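Local coordinates for protein beta-catenin homolog sys-1 (Caenorhabditis elegans, PDB 3C2G) that acts as a beta-catenin in Wnt asymmetry signalling, binding the TCF transcription factor POP-1 directly and activating or repressing target genes, at residues 280-285 with 314-319. Numbering follows the deposited sequence.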
loop_
_atom_site.group_PDB
_atom_site.type_symbol
_atom_site.label_atom_id
_atom_site.label_comp_id
_atom_site.label_asym_id
_atom_site.label_seq_id
_atom_site.Cartn_x
_atom_site.Cartn_y
_atom_site.Cartn_z
ATOM N N PHE A 280 -14.872 -4.135 4.109
ATOM C CA PHE A 280 -14.481 -2.982 4.892
ATOM C C PHE A 280 -15.299 -1.745 4.487
ATOM O O PHE A 280 -15.804 -0.987 5.341
ATOM C CB PHE A 280 -12.976 -2.761 4.698
ATOM C CG PHE A 280 -12.419 -1.592 5.459
ATOM C CD1 PHE A 280 -12.357 -1.612 6.848
ATOM C CD2 PHE A 280 -11.936 -0.476 4.781
ATOM C CE1 PHE A 280 -11.831 -0.536 7.547
ATOM C CE2 PHE A 280 -11.400 0.607 5.472
ATOM C CZ PHE A 280 -11.350 0.576 6.859
ATOM N N VAL A 281 -15.462 -1.557 3.183
ATOM C CA VAL A 281 -16.239 -0.437 2.694
ATOM C C VAL A 281 -17.723 -0.561 3.043
ATOM O O VAL A 281 -18.348 0.433 3.370
ATOM C CB VAL A 281 -16.016 -0.206 1.197
ATOM C CG1 VAL A 281 -16.953 0.897 0.656
ATOM C CG2 VAL A 281 -14.537 0.135 0.930
ATOM N N ARG A 282 -18.286 -1.763 3.008
ATOM C CA ARG A 282 -19.685 -1.950 3.408
ATOM C C ARG A 282 -19.882 -1.771 4.920
ATOM O O ARG A 282 -20.993 -1.534 5.387
ATOM C CB ARG A 282 -20.239 -3.311 2.923
ATOM C CG ARG A 282 -20.084 -3.572 1.392
ATOM C CD ARG A 282 -20.705 -4.894 0.854
ATOM N NE ARG A 282 -20.504 -6.073 1.712
ATOM C CZ ARG A 282 -19.564 -7.016 1.552
ATOM N NH1 ARG A 282 -18.675 -6.961 0.560
ATOM N NH2 ARG A 282 -19.512 -8.037 2.403
ATOM N N SER A 283 -18.808 -1.871 5.695
ATOM C CA SER A 283 -18.888 -1.656 7.146
ATOM C C SER A 283 -18.545 -0.208 7.520
ATOM O O SER A 283 -18.318 0.102 8.683
ATOM C CB SER A 283 -17.963 -2.618 7.868
ATOM O OG SER A 283 -18.035 -3.905 7.271
ATOM N N ASP A 284 -18.498 0.664 6.512
ATOM C CA ASP A 284 -18.304 2.107 6.689
ATOM C C ASP A 284 -16.867 2.495 7.038
ATOM O O ASP A 284 -16.606 3.535 7.648
ATOM C CB ASP A 284 -19.332 2.687 7.665
ATOM C CG ASP A 284 -20.676 2.932 6.996
ATOM O OD1 ASP A 284 -20.703 3.042 5.748
ATOM O OD2 ASP A 284 -21.704 3.008 7.704
ATOM N N GLY A 285 -15.943 1.651 6.598
ATOM C CA GLY A 285 -14.540 1.863 6.852
ATOM C C GLY A 285 -14.024 3.197 6.354
ATOM O O GLY A 285 -13.270 3.876 7.055
ATOM N N ALA A 314 -12.210 -0.364 -4.562
ATOM C CA ALA A 314 -13.363 -1.171 -4.187
ATOM C C ALA A 314 -14.636 -0.795 -4.960
ATOM O O ALA A 314 -15.004 0.381 -5.053
ATOM C CB ALA A 314 -13.603 -1.077 -2.705
ATOM N N LYS A 315 -15.318 -1.805 -5.497
ATOM C CA LYS A 315 -16.551 -1.576 -6.244
ATOM C C LYS A 315 -17.661 -1.062 -5.327
ATOM O O LYS A 315 -18.527 -0.289 -5.779
ATOM C CB LYS A 315 -16.985 -2.842 -7.002
ATOM C CG LYS A 315 -16.213 -3.097 -8.334
ATOM C CD LYS A 315 -16.334 -4.575 -8.766
ATOM C CE LYS A 315 -16.374 -4.731 -10.293
ATOM N NZ LYS A 315 -15.035 -4.570 -10.956
ATOM N N ALA A 316 -17.622 -1.463 -4.047
ATOM C CA ALA A 316 -18.582 -0.960 -3.046
ATOM C C ALA A 316 -18.548 0.561 -2.866
ATOM O O ALA A 316 -19.508 1.144 -2.374
ATOM C CB ALA A 316 -18.397 -1.649 -1.717
ATOM N N LEU A 317 -17.454 1.214 -3.266
ATOM C CA LEU A 317 -17.392 2.680 -3.195
ATOM C C LEU A 317 -18.399 3.347 -4.155
ATOM O O LEU A 317 -18.680 4.549 -4.038
ATOM C CB LEU A 317 -15.960 3.195 -3.375
ATOM C CG LEU A 317 -15.018 3.031 -2.153
ATOM C CD1 LEU A 317 -13.567 2.839 -2.568
ATOM C CD2 LEU A 317 -15.123 4.191 -1.183
ATOM N N ALA A 318 -18.978 2.557 -5.065
ATOM C CA ALA A 318 -20.132 3.006 -5.864
ATOM C C ALA A 318 -21.403 3.149 -5.031
ATOM O O ALA A 318 -22.339 3.819 -5.457
ATOM C CB ALA A 318 -20.384 2.084 -7.034
ATOM N N LYS A 319 -21.445 2.530 -3.853
ATOM C CA LYS A 319 -22.641 2.615 -3.015
ATOM C C LYS A 319 -22.466 3.445 -1.761
ATOM O O LYS A 319 -23.440 3.748 -1.097
ATOM C CB LYS A 319 -23.161 1.233 -2.632
ATOM C CG LYS A 319 -24.086 0.607 -3.668
ATOM C CD LYS A 319 -23.433 -0.603 -4.329
ATOM C CE LYS A 319 -24.342 -1.234 -5.379
ATOM N NZ LYS A 319 -24.415 -0.392 -6.611
#
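Val281 CA and Ala316 CA, 6.2 Å apart, are the nearest CA pair across the two segments, where the last turn of helix 274-282 meets the 3-10 segment 315-318. A Schellman motif ends the helix: Gly285 N bonds to Phe280 O and Asp284 N to Val281 O, with Asp284 at positive phi as the chain turns into helix 285-292. The 3-10 segment holds itself together through bonds such as Leu317 N to Ala314 O.

Val281 carries the contact by spreading its two methyls over different residues. With CG1 anti to the backbone N (chi1 174°) and CG2 beside it, the branches diverge: Val281 CG1 packs 3.8 Å from Ala316 CB, while Val281 CG2 meets Ala314 CB at 3.9 Å. Val281 CG1 also reaches Leu317 CG at 4.0 Å. Ala316 CB is shared, for Arg282 CG comes within 4.0 Å of it; the arginine chain then bends at chi3, and its NH2 bonds to Gln217 O. Val286 of helix 285-292 touches both Val281 and Leu317, extending the apolar patch.

No hydrogen bond joins the two segments directly, although Asp278, one turn before Arg282, accepts one from Ala316 N through OD1. Within this armadillo domain, then, the loop after helix 298-311 meets the end of helix 274-282 by apolar packing without directional bonds, so shape rather than polar pairing sets the fit, and the Asp278 bond supplies a polar tie beside it.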